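Local coordinates for protein SmhB (Serratia marcescens, PDB 6ZZ5) that is one component of the tripartite alpha-pore-forming toxin Smh, seen here in its soluble form and probably able to change shape when it joins the membrane pore, at residues Asp306-Leu309 against Arg310-Leu314; Ser95-Thr98 against Lys99-Leu103; Asn296-Arg300 against Lys301-Asp305. One frame throughout, in Å; residues are numbered along the deposited sequence. Where two conformers were deposited one is given.

All three contacts lie at one end of the elongated helical bundle, on the same side of the chain's centre, with their own centres 11 to 12 Å apart. Interaction 2 starts helix 99-151, interaction 3 ends helix 252-300, and interaction 1 is the first turns of helix 306-319, which follows. Trp102 of interaction 2 packs on Asp306 of interaction 1, CD1 of the ring 3.7 Å from CG of the aspartate. Lys99 NZ bonds Leu299 O at 3.1 Å, and Leu299 CD2 meets Leu309 CD1 at 3.5 Å. Sulfate ions, probably from the crystallisation liquor, sit at interactions 1 and 3.

Interaction 1: residues Asp306-Leu309 against Arg310-Leu314; sequences DSFL and RQLFL. With SO4 (sulfate ion), chain D.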
ATOM      1  N   ASP A 306     -11.892 -41.411   1.117  1.00 22.52           N
ATOM      2  CA  ASP A 306     -12.082 -40.704  -0.176  1.00 27.34           C
ATOM      3  C   ASP A 306     -13.435 -40.019  -0.197  1.00 23.65           C
ATOM      4  O   ASP A 306     -13.555 -38.966  -0.792  1.00 20.43           O
ATOM      5  CB  ASP A 306     -11.929 -41.688  -1.339  1.00 27.57           C
ATOM      6  CG  ASP A 306     -10.488 -42.169  -1.474  1.00 27.07           C
ATOM      7  OD1 ASP A 306      -9.657 -41.680  -0.749  1.00 28.39           O
ATOM      8  OD2 ASP A 306     -10.209 -43.006  -2.320  1.00 30.37           O
ATOM      9  N   SER A 307     -14.445 -40.596   0.439  1.00 21.14           N
ATOM     10  CA  SER A 307     -15.797 -39.994   0.466  0.50 22.45           C
ATOM     11  C   SER A 307     -15.752 -38.613   1.141  1.00 24.20           C
ATOM     12  O   SER A 307     -16.378 -37.669   0.639  1.00 22.19           O
ATOM     13  CB  SER A 307     -16.764 -40.933   1.136  0.50 24.77           C
ATOM     14  OG  SER A 307     -18.039 -40.379   1.038  0.50 23.50           O
ATOM     15  N   PHE A 308     -14.962 -38.475   2.202  1.00 23.83           N
ATOM     16  CA  PHE A 308     -14.810 -37.204   2.933  1.00 25.39           C
ATOM     17  C   PHE A 308     -14.229 -36.171   1.965  1.00 24.18           C
ATOM     18  O   PHE A 308     -14.675 -35.029   1.890  1.00 20.12           O
ATOM     19  CB  PHE A 308     -13.893 -37.409   4.130  1.00 25.24           C
ATOM     20  CG  PHE A 308     -13.698 -36.168   4.932  1.00 22.84           C
ATOM     21  CD1 PHE A 308     -14.570 -35.868   5.964  1.00 28.33           C
ATOM     22  CD2 PHE A 308     -12.615 -35.337   4.698  1.00 24.78           C
ATOM     23  CE1 PHE A 308     -14.382 -34.738   6.751  1.00 30.15           C
ATOM     24  CE2 PHE A 308     -12.431 -34.203   5.481  1.00 25.98           C
ATOM     25  CZ  PHE A 308     -13.319 -33.892   6.499  1.00 25.86           C
ATOM     26  N   LEU A 309     -13.210 -36.574   1.226  1.00 21.17           N
ATOM     27  CA  LEU A 309     -12.491 -35.657   0.298  1.00 23.35           C
ATOM     28  C   LEU A 309     -13.377 -35.295  -0.904  1.00 21.07           C
ATOM     29  O   LEU A 309     -13.361 -34.129  -1.316  1.00 24.74           O
ATOM     30  CB  LEU A 309     -11.191 -36.317  -0.139  1.00 24.92           C
ATOM     31  CG  LEU A 309     -10.142 -36.398   0.971  1.00 30.20           C
ATOM     32  CD1 LEU A 309      -9.057 -37.365   0.565  1.00 29.44           C
ATOM     33  CD2 LEU A 309      -9.579 -35.010   1.266  1.00 25.11           C
ATOM     34  N   ARG A 310     -14.141 -36.249  -1.427  1.00 20.89           N
ATOM     35  CA  ARG A 310     -15.142 -35.907  -2.459  1.00 21.94           C
ATOM     36  C   ARG A 310     -16.071 -34.801  -1.933  1.00 22.26           C
ATOM     37  O   ARG A 310     -16.219 -33.789  -2.646  1.00 20.34           O
ATOM     38  CB  ARG A 310     -15.872 -37.161  -2.914  1.00 22.61           C
ATOM     39  CG  ARG A 310     -14.948 -38.148  -3.595  1.00 23.01           C
ATOM     40  CD  ARG A 310     -15.693 -39.200  -4.410  1.00 24.31           C
ATOM     41  NE  ARG A 310     -16.039 -40.244  -3.499  1.00 24.78           N
ATOM     42  CZ  ARG A 310     -15.401 -41.405  -3.323  1.00 31.71           C
ATOM     43  NH1 ARG A 310     -14.360 -41.780  -4.048  1.00 28.82           N
ATOM     44  NH2 ARG A 310     -15.839 -42.216  -2.392  1.00 26.45           N
ATOM     45  N   GLN A 311     -16.651 -34.978  -0.738  1.00 25.13           N
ATOM     46  CA  GLN A 311     -17.583 -33.998  -0.118  1.00 26.31           C
ATOM     47  C   GLN A 311     -16.860 -32.651  -0.021  1.00 23.22           C
ATOM     48  O   GLN A 311     -17.428 -31.607  -0.431  1.00 21.95           O
ATOM     49  CB  GLN A 311     -18.076 -34.462   1.266  1.00 27.33           C
ATOM     50  CG  GLN A 311     -19.191 -33.623   1.917  1.00 51.54           C
ATOM     51  CD  GLN A 311     -18.843 -32.243   2.475  1.00 83.38           C
ATOM     52  OE1 GLN A 311     -17.742 -32.012   3.022  1.00 48.54           O
ATOM     53  NE2 GLN A 311     -19.777 -31.288   2.330  1.00 47.24           N
ATOM     54  N   LEU A 312     -15.641 -32.649   0.521  1.00 22.73           N
ATOM     55  CA  LEU A 312     -14.941 -31.402   0.863  1.00 23.24           C
ATOM     56  C   LEU A 312     -14.600 -30.630  -0.410  1.00 20.28           C
ATOM     57  O   LEU A 312     -14.853 -29.406  -0.463  1.00 20.08           O
ATOM     58  CB  LEU A 312     -13.686 -31.749   1.641  1.00 22.63           C
ATOM     59  CG  LEU A 312     -12.865 -30.526   2.048  1.00 31.65           C
ATOM     60  CD1 LEU A 312     -13.620 -29.710   3.064  1.00 29.00           C
ATOM     61  CD2 LEU A 312     -11.547 -30.977   2.620  1.00 36.15           C
ATOM     62  N   PHE A 313     -14.083 -31.309  -1.412  1.00 22.61           N
ATOM     63  CA  PHE A 313     -13.620 -30.662  -2.662  1.00 20.59           C
ATOM     64  C   PHE A 313     -14.812 -30.328  -3.567  1.00 20.77           C
ATOM     65  O   PHE A 313     -14.740 -29.290  -4.228  1.00 22.74           O
ATOM     66  CB  PHE A 313     -12.532 -31.501  -3.329  1.00 18.66           C
ATOM     67  CG  PHE A 313     -11.192 -31.267  -2.685  1.00 21.84           C
ATOM     68  CD1 PHE A 313     -10.411 -30.202  -3.062  1.00 22.18           C
ATOM     69  CD2 PHE A 313     -10.728 -32.071  -1.658  1.00 19.29           C
ATOM     70  CE1 PHE A 313      -9.169 -29.993  -2.475  1.00 27.15           C
ATOM     71  CE2 PHE A 313      -9.515 -31.833  -1.041  1.00 22.78           C
ATOM     72  CZ  PHE A 313      -8.722 -30.793  -1.445  1.00 21.74           C
ATOM     73  N   LEU A 314     -15.865 -31.133  -3.629  1.00 19.16           N
ATOM     74  CA  LEU A 314     -17.053 -30.691  -4.407  1.00 20.41           C
ATOM     75  C   LEU A 314     -17.621 -29.438  -3.753  1.00 18.97           C
ATOM     76  O   LEU A 314     -17.768 -28.480  -4.454  1.00 17.98           O
ATOM     77  CB  LEU A 314     -18.090 -31.794  -4.511  1.00 20.67           C
ATOM     78  CG  LEU A 314     -17.716 -33.004  -5.374  1.00 24.25           C
ATOM     79  CD1 LEU A 314     -18.653 -34.172  -5.130  1.00 26.80           C
ATOM     80  CD2 LEU A 314     -17.737 -32.650  -6.848  1.00 23.82           C
TER
HETATM   81  S   SO4 D 402     -13.464 -45.260  -2.346  1.00 42.55           S
HETATM   82  O1  SO4 D 402     -12.669 -44.331  -3.126  1.00 49.28           O
HETATM   83  O2  SO4 D 402     -13.858 -46.364  -3.168  1.00 63.93           O
HETATM   84  O3  SO4 D 402     -14.628 -44.586  -1.853  1.00 35.68           O
HETATM   85  O4  SO4 D 402     -12.698 -45.725  -1.223  1.00 40.00           O
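Arg310 folds its guanidinium back over the start of its own helix, one face covering the backbone of Asp306 and Ser307. These are the N-terminal turns of helix 306-319, with an anion held near the helix start by the arginine. The carbonyl carbon of Asp306 lies over the centre of that face, 3.9 Å from the plane, and Asp306 CB comes within 3.6 Å of Arg310 NH1. A bend at chi3 (-86°) turns the chain back toward the N-terminal end. There the group meets a sulfate ion edge-on, with the sulfur in the guanidinium plane. Arg310 NH2 gives a nearly straight 2.7 Å hydrogen bond to sulfate O3, and Arg310 NH1 a longer one of 3.2 Å to sulfate O1. The two bonds, one from each terminal nitrogen, should fix the rotation of the group. Asp306 OD2 stands 2.9 Å from the same sulfate O1. The positive end of the helix dipole would probably add to the pull on the anion.

Along the backbone, the i to i+4 bonds run from Arg310 N to Asp306 O through to Phe313 N to Leu309 O. On another side of the helix, Leu309 and Phe313 lie side by side and point the same way, CD2 of the leucine 3.9 Å from CE2 of the ring. Leu309 O sits in the plane of the Phe313 ring, at its edge.

This buried side faces the bundle: Leu309 packs on Trp102 and Leu106 of helix 99-151 and on Leu299 of helix 252-300, while Phe313 rests against Gln86 and Ile89 of helix 44-92.

Interaction 2: residues Ser95-Thr98 against Lys99-Leu103; sequences SGAT and KEQWL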
ATOM      1  N   SER A  95     -15.101 -38.152  -9.366  1.00 24.07           N
ATOM      2  CA  SER A  95     -15.582 -39.253 -10.220  1.00 24.62           C
ATOM      3  C   SER A  95     -14.397 -40.177 -10.605  1.00 26.97           C
ATOM      4  O   SER A  95     -13.875 -40.108 -11.749  1.00 25.06           O
ATOM      5  CB  SER A  95     -16.386 -38.729 -11.395  1.00 25.20           C
ATOM      6  OG  SER A  95     -16.907 -39.810 -12.127  1.00 29.83           O
ATOM      7  N   GLY A  96     -14.021 -41.065  -9.691  1.00 21.91           N
ATOM      8  CA  GLY A  96     -13.226 -42.266 -10.000  1.00 24.04           C
ATOM      9  C   GLY A  96     -11.829 -42.268  -9.408  1.00 21.40           C
ATOM     10  O   GLY A  96     -11.191 -43.311  -9.507  1.00 22.72           O
ATOM     11  N   ALA A  97     -11.311 -41.199  -8.834  1.00 20.00           N
ATOM     12  CA  ALA A  97      -9.901 -41.203  -8.375  1.00 21.82           C
ATOM     13  C   ALA A  97      -9.716 -42.211  -7.229  1.00 23.09           C
ATOM     14  O   ALA A  97     -10.621 -42.245  -6.357  1.00 21.39           O
ATOM     15  CB  ALA A  97      -9.516 -39.875  -7.876  1.00 20.88           C
ATOM     16  N   THR A  98      -8.605 -42.939  -7.191  1.00 21.51           N
ATOM     17  CA  THR A  98      -8.357 -43.955  -6.114  1.00 23.46           C
ATOM     18  C   THR A  98      -7.811 -43.255  -4.872  1.00 20.99           C
ATOM     19  O   THR A  98      -7.394 -42.066  -4.967  1.00 19.95           O
ATOM     20  CB  THR A  98      -7.377 -45.042  -6.554  1.00 22.29           C
ATOM     21  OG1 THR A  98      -6.147 -44.333  -6.794  1.00 20.24           O
ATOM     22  CG2 THR A  98      -7.845 -45.779  -7.781  1.00 24.07           C
ATOM     23  N   LYS A  99      -7.709 -43.987  -3.769  1.00 18.98           N
ATOM     24  CA  LYS A  99      -7.119 -43.417  -2.547  1.00 19.38           C
ATOM     25  C   LYS A  99      -5.663 -43.021  -2.839  1.00 19.57           C
ATOM     26  O   LYS A  99      -5.202 -41.981  -2.374  1.00 17.91           O
ATOM     27  CB  LYS A  99      -7.215 -44.415  -1.409  1.00 23.64           C
ATOM     28  CG  LYS A  99      -6.601 -43.853  -0.147  1.00 23.35           C
ATOM     29  CD  LYS A  99      -6.734 -44.787   1.052  1.00 23.89           C
ATOM     30  CE  LYS A  99      -5.950 -44.259   2.250  1.00 26.81           C
ATOM     31  NZ  LYS A  99      -6.438 -44.925   3.487  1.00 33.35           N
ATOM     32  N   GLU A 100      -4.954 -43.835  -3.604  1.00 18.58           N
ATOM     33  CA  GLU A 100      -3.544 -43.556  -3.965  1.00 21.13           C
ATOM     34  C   GLU A 100      -3.490 -42.189  -4.688  1.00 17.99           C
ATOM     35  O   GLU A 100      -2.559 -41.428  -4.457  1.00 16.63           O
ATOM     36  CB  GLU A 100      -3.097 -44.674  -4.882  1.00 26.58           C
ATOM     37  CG  GLU A 100      -1.681 -44.588  -5.309  1.00 37.24           C
ATOM     38  CD  GLU A 100      -1.323 -45.730  -6.243  1.00 35.51           C
ATOM     39  OE1 GLU A 100      -0.265 -46.297  -6.035  1.00 38.50           O
ATOM     40  OE2 GLU A 100      -2.085 -45.996  -7.215  1.00 42.72           O
ATOM     41  N   GLN A 101      -4.372 -41.977  -5.646  1.00 19.65           N
ATOM     42  CA  GLN A 101      -4.411 -40.708  -6.429  1.00 20.06           C
ATOM     43  C   GLN A 101      -4.723 -39.533  -5.517  1.00 19.00           C
ATOM     44  O   GLN A 101      -4.053 -38.480  -5.649  1.00 18.18           O
ATOM     45  CB  GLN A 101      -5.432 -40.864  -7.542  1.00 20.46           C
ATOM     46  CG  GLN A 101      -4.935 -41.794  -8.636  1.00 18.62           C
ATOM     47  CD  GLN A 101      -5.884 -41.899  -9.782  1.00 19.80           C
ATOM     48  OE1 GLN A 101      -7.007 -42.354  -9.625  1.00 18.88           O
ATOM     49  NE2 GLN A 101      -5.390 -41.553 -10.970  1.00 21.12           N
ATOM     50  N   TRP A 102      -5.646 -39.707  -4.566  1.00 18.80           N
ATOM     51  CA  TRP A 102      -5.976 -38.628  -3.599  1.00 18.71           C
ATOM     52  C   TRP A 102      -4.762 -38.314  -2.718  1.00 18.77           C
ATOM     53  O   TRP A 102      -4.506 -37.110  -2.491  1.00 18.83           O
ATOM     54  CB  TRP A 102      -7.186 -38.988  -2.752  1.00 19.59           C
ATOM     55  CG  TRP A 102      -8.476 -38.672  -3.397  1.00 18.18           C
ATOM     56  CD1 TRP A 102      -9.395 -39.566  -3.865  1.00 17.92           C
ATOM     57  CD2 TRP A 102      -9.049 -37.371  -3.543  1.00 16.73           C
ATOM     58  NE1 TRP A 102     -10.470 -38.892  -4.343  1.00 18.23           N
ATOM     59  CE2 TRP A 102     -10.300 -37.560  -4.150  1.00 18.32           C
ATOM     60  CE3 TRP A 102      -8.630 -36.087  -3.238  1.00 19.04           C
ATOM     61  CZ2 TRP A 102     -11.136 -36.509  -4.466  1.00 18.98           C
ATOM     62  CZ3 TRP A 102      -9.471 -35.032  -3.528  1.00 19.68           C
ATOM     63  CH2 TRP A 102     -10.719 -35.255  -4.114  1.00 18.52           C
ATOM     64  N   LEU A 103      -4.017 -39.325  -2.264  1.00 19.37           N
ATOM     65  CA  LEU A 103      -2.791 -39.098  -1.467  1.00 20.49           C
ATOM     66  C   LEU A 103      -1.785 -38.317  -2.336  1.00 18.87           C
ATOM     67  O   LEU A 103      -1.152 -37.397  -1.818  1.00 18.63           O
ATOM     68  CB  LEU A 103      -2.165 -40.426  -1.011  1.00 20.15           C
ATOM     69  CG  LEU A 103      -2.937 -41.158   0.090  1.00 26.05           C
ATOM     70  CD1 LEU A 103      -2.450 -42.606   0.192  1.00 25.97           C
ATOM     71  CD2 LEU A 103      -2.812 -40.425   1.443  1.00 24.71           C
TER
HETATM   72  O   HOH W   1     -12.738 -40.322  -5.938  1.00 20.15           O
HETATM   73  O   HOH W   2      -4.569 -45.671  -8.399  1.00 24.58           O
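Thr98 and Gln101 close a capping box at the start of helix 99-151, their side chains crossing obliquely so that each reaches the other's backbone. Thr98 is the N-cap. Its OG1 sits between its own backbone N and carbonyl carbon (chi1 63°), and from there it accepts a hydrogen bond from Gln101 N at 3.2 Å with an N-H...O angle of 164°. In return Gln101 runs back along the first turn and presents OE1 to Thr98 N at 3.0 Å. The donor lies in the plane of the amide, on a lone pair, which should hold the carboxamide in its rotation. The aliphatic part of the glutamine lies against the threonine hydroxyl, Gln101 CG 3.4 Å from Thr98 OG1. Together the two bonds occupy one amide of the first turn and the N-H of the cap residue itself. The hydroxyl has a further partner: a water stands 2.6 Å from Thr98 OG1 and donates to Glu100 OE2.

Trp102, the next residue, brings its ring up to Ala97. The ring meets Ala97 CB obliquely, with the methyl 3.8 Å from Trp102 NE1. A water in the ring plane accepts from NE1; it lies within bonding distance of Ala97 O, 2.9 Å from that oxygen, and probably donates to it. The ring also touches Leu299 and Met93, so this first turn is packed into the bundle through the tryptophan. Lys99 extends away from the cap and gives its NZ to Leu299 O, at the end of helix 252-300. The routine helical bonding begins at the cap as well, where Trp102 N donates to Thr98 O at 3.0 Å.

Interaction 3: residues Asn296-Arg300 against Lys301-Asp305; sequences NANLR and KGIID. With SO4 (sulfate ion), chain C.
A Schellman motif ends helix 252-300, with Gly302 turning the chain at positive phi (72°). Two bonds make it: Gly302 N donates to Leu299 O at 2.9 Å from above the carbonyl plane, and Ile303 N donates to Asn298 O at 2.9 Å in the carbonyl plane. Ile304 N is a further donor to Asn298 O, from above that plane at 3.2 Å. Ile304 then lays CG1 against the last turn, 4.0 Å from Leu299 CB, while Ile303 CD1 lies 3.7 Å from Asn298 OD1.

On the solvent side Arg300 and Lys301 converge on a sulfate ion, probably from the crystallisation liquor. The guanidinium meets it edge-on, the sulfur in its plane, and Arg300 NH1 bonds sulfate O1 at 2.7 Å. The bend at chi3 (33°) swings this group round toward the lysine. Lys301 stays extended beyond CG, passing Ala297 O, and its NZ bonds sulfate O4. The anion would probably offset the two positive charges. Asp305 is the N-cap of helix 306-319, its OD1 accepting from Phe308 N. A water bridges the two halves of the contact, accepting from Lys301 NZ at 3.2 Å and donating to Asn298 OD1 at 3.0 Å.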
ATOM      1  N   ASN A 296      -3.894 -34.762   4.103  1.00 25.99           N
ATOM      2  CA  ASN A 296      -2.930 -35.763   3.567  1.00 24.47           C
ATOM      3  C   ASN A 296      -2.588 -36.791   4.654  1.00 21.35           C
ATOM      4  O   ASN A 296      -2.731 -37.969   4.416  1.00 23.62           O
ATOM      5  CB  ASN A 296      -1.668 -35.062   3.029  1.00 22.64           C
ATOM      6  CG  ASN A 296      -0.846 -36.013   2.181  1.00 25.96           C
ATOM      7  OD1 ASN A 296      -1.241 -37.146   1.958  1.00 24.42           O
ATOM      8  ND2 ASN A 296       0.206 -35.523   1.576  1.00 28.59           N
ATOM      9  N   ALA A 297      -2.196 -36.334   5.844  1.00 22.70           N
ATOM     10  CA  ALA A 297      -1.883 -37.185   7.015  1.00 22.44           C
ATOM     11  C   ALA A 297      -3.122 -37.997   7.425  1.00 22.84           C
ATOM     12  O   ALA A 297      -3.005 -39.235   7.652  1.00 24.46           O
ATOM     13  CB  ALA A 297      -1.329 -36.327   8.175  1.00 22.72           C
ATOM     14  N   ASN A 298      -4.289 -37.374   7.425  1.00 21.32           N
ATOM     15  CA  ASN A 298      -5.539 -37.998   7.918  1.00 22.67           C
ATOM     16  C   ASN A 298      -5.996 -39.091   6.946  1.00 20.82           C
ATOM     17  O   ASN A 298      -6.491 -40.157   7.363  1.00 20.82           O
ATOM     18  CB  ASN A 298      -6.596 -36.933   8.217  1.00 23.38           C
ATOM     19  CG  ASN A 298      -6.386 -36.312   9.587  1.00 26.36           C
ATOM     20  OD1 ASN A 298      -5.630 -36.841  10.377  1.00 29.60           O
ATOM     21  ND2 ASN A 298      -6.981 -35.164   9.850  1.00 24.93           N
ATOM     22  N   LEU A 299      -5.805 -38.877   5.664  1.00 20.76           N
ATOM     23  CA  LEU A 299      -6.159 -39.906   4.676  1.00 20.83           C
ATOM     24  C   LEU A 299      -5.188 -41.087   4.803  1.00 21.66           C
ATOM     25  O   LEU A 299      -5.648 -42.247   4.852  1.00 22.52           O
ATOM     26  CB  LEU A 299      -6.125 -39.290   3.287  1.00 18.36           C
ATOM     27  CG  LEU A 299      -6.510 -40.265   2.177  1.00 19.48           C
ATOM     28  CD1 LEU A 299      -7.926 -40.791   2.341  1.00 27.81           C
ATOM     29  CD2 LEU A 299      -6.344 -39.589   0.834  1.00 22.41           C
ATOM     30  N   ARG A 300      -3.897 -40.795   4.920  1.00 21.01           N
ATOM     31  CA  ARG A 300      -2.852 -41.836   5.006  1.00 22.52           C
ATOM     32  C   ARG A 300      -3.149 -42.723   6.221  1.00 23.43           C
ATOM     33  O   ARG A 300      -2.976 -43.917   6.147  1.00 21.45           O
ATOM     34  CB  ARG A 300      -1.477 -41.184   5.137  1.00 24.05           C
ATOM     35  CG  ARG A 300      -0.396 -42.169   5.520  1.00 28.75           C
ATOM     36  CD  ARG A 300       1.002 -41.644   5.801  1.00 28.23           C
ATOM     37  NE  ARG A 300       1.148 -40.328   6.405  1.00 32.76           N
ATOM     38  CZ  ARG A 300       1.233 -40.031   7.705  1.00 34.54           C
ATOM     39  NH1 ARG A 300       1.137 -40.972   8.626  1.00 29.03           N
ATOM     40  NH2 ARG A 300       1.410 -38.760   8.066  1.00 31.62           N
ATOM     41  N   LYS A 301      -3.543 -42.117   7.329  1.00 22.43           N
ATOM     42  CA  LYS A 301      -3.799 -42.829   8.591  1.00 26.94           C
ATOM     43  C   LYS A 301      -5.190 -43.439   8.615  1.00 25.75           C
ATOM     44  O   LYS A 301      -5.444 -44.136   9.587  1.00 29.93           O
ATOM     45  CB  LYS A 301      -3.674 -41.863   9.762  1.00 28.81           C
ATOM     46  CG  LYS A 301      -2.279 -41.308   9.994  1.00 31.47           C
ATOM     47  CD  LYS A 301      -2.357 -40.335  11.129  1.00 34.73           C
ATOM     48  CE  LYS A 301      -1.269 -39.324  11.163  1.00 44.23           C
ATOM     49  NZ  LYS A 301      -1.456 -38.469  12.351  1.00 43.34           N
ATOM     50  N   GLY A 302      -6.030 -43.274   7.587  1.00 25.24           N
ATOM     51  CA  GLY A 302      -7.394 -43.860   7.612  1.00 26.40           C
ATOM     52  C   GLY A 302      -8.343 -43.128   8.595  1.00 28.29           C
ATOM     53  O   GLY A 302      -9.436 -43.619   8.848  1.00 27.93           O
ATOM     54  N   ILE A 303      -8.007 -41.932   9.043  1.00 28.17           N
ATOM     55  CA  ILE A 303      -8.906 -41.095   9.877  1.00 31.26           C
ATOM     56  C   ILE A 303      -9.984 -40.443   9.000  1.00 32.51           C
ATOM     57  O   ILE A 303     -11.100 -40.261   9.490  1.00 28.56           O
ATOM     58  CB  ILE A 303      -8.080 -40.086  10.689  1.00 30.76           C
ATOM     59  CG1 ILE A 303      -7.255 -40.790  11.773  1.00 31.88           C
ATOM     60  CG2 ILE A 303      -8.972 -39.022  11.293  1.00 33.86           C
ATOM     61  CD1 ILE A 303      -6.158 -39.937  12.352  1.00 32.01           C
ATOM     62  N   ILE A 304      -9.673 -40.056   7.763  1.00 23.82           N
ATOM     63  CA  ILE A 304     -10.690 -39.697   6.751  1.00 26.74           C
ATOM     64  C   ILE A 304     -10.544 -40.663   5.584  1.00 27.80           C
ATOM     65  O   ILE A 304      -9.519 -41.384   5.505  1.00 27.45           O
ATOM     66  CB  ILE A 304     -10.555 -38.243   6.282  1.00 25.03           C
ATOM     67  CG1 ILE A 304      -9.220 -38.015   5.557  1.00 22.00           C
ATOM     68  CG2 ILE A 304     -10.830 -37.278   7.452  1.00 24.69           C
ATOM     69  CD1 ILE A 304      -9.045 -36.621   5.063  1.00 23.94           C
ATOM     70  N   ASP A 305     -11.565 -40.720   4.740  1.00 24.65           N
ATOM     71  CA  ASP A 305     -11.596 -41.604   3.547  1.00 23.18           C
ATOM     72  C   ASP A 305     -11.843 -40.762   2.272  1.00 22.07           C
ATOM     73  O   ASP A 305     -11.975 -39.507   2.356  1.00 22.03           O
ATOM     74  CB  ASP A 305     -12.574 -42.745   3.818  1.00 27.60           C
ATOM     75  CG  ASP A 305     -14.018 -42.318   3.922  1.00 26.26           C
ATOM     76  OD1 ASP A 305     -14.306 -41.118   3.689  1.00 26.94           O
ATOM     77  OD2 ASP A 305     -14.838 -43.182   4.345  1.00 28.56           O
TER
HETATM   78  S   SO4 C 401       2.105 -39.064  11.751  1.00 73.12           S
HETATM   79  O1  SO4 C 401       2.052 -40.375  11.142  1.00 57.78           O
HETATM   80  O2  SO4 C 401       1.325 -38.111  10.988  1.00 45.42           O
HETATM   81  O3  SO4 C 401       3.477 -38.617  11.783  1.00 64.67           O
HETATM   82  O4  SO4 C 401       1.564 -39.146  13.094  1.00 48.52           O
HETATM   83  O   HOH W   3      -2.996 -35.854  11.318  1.00 41.65           O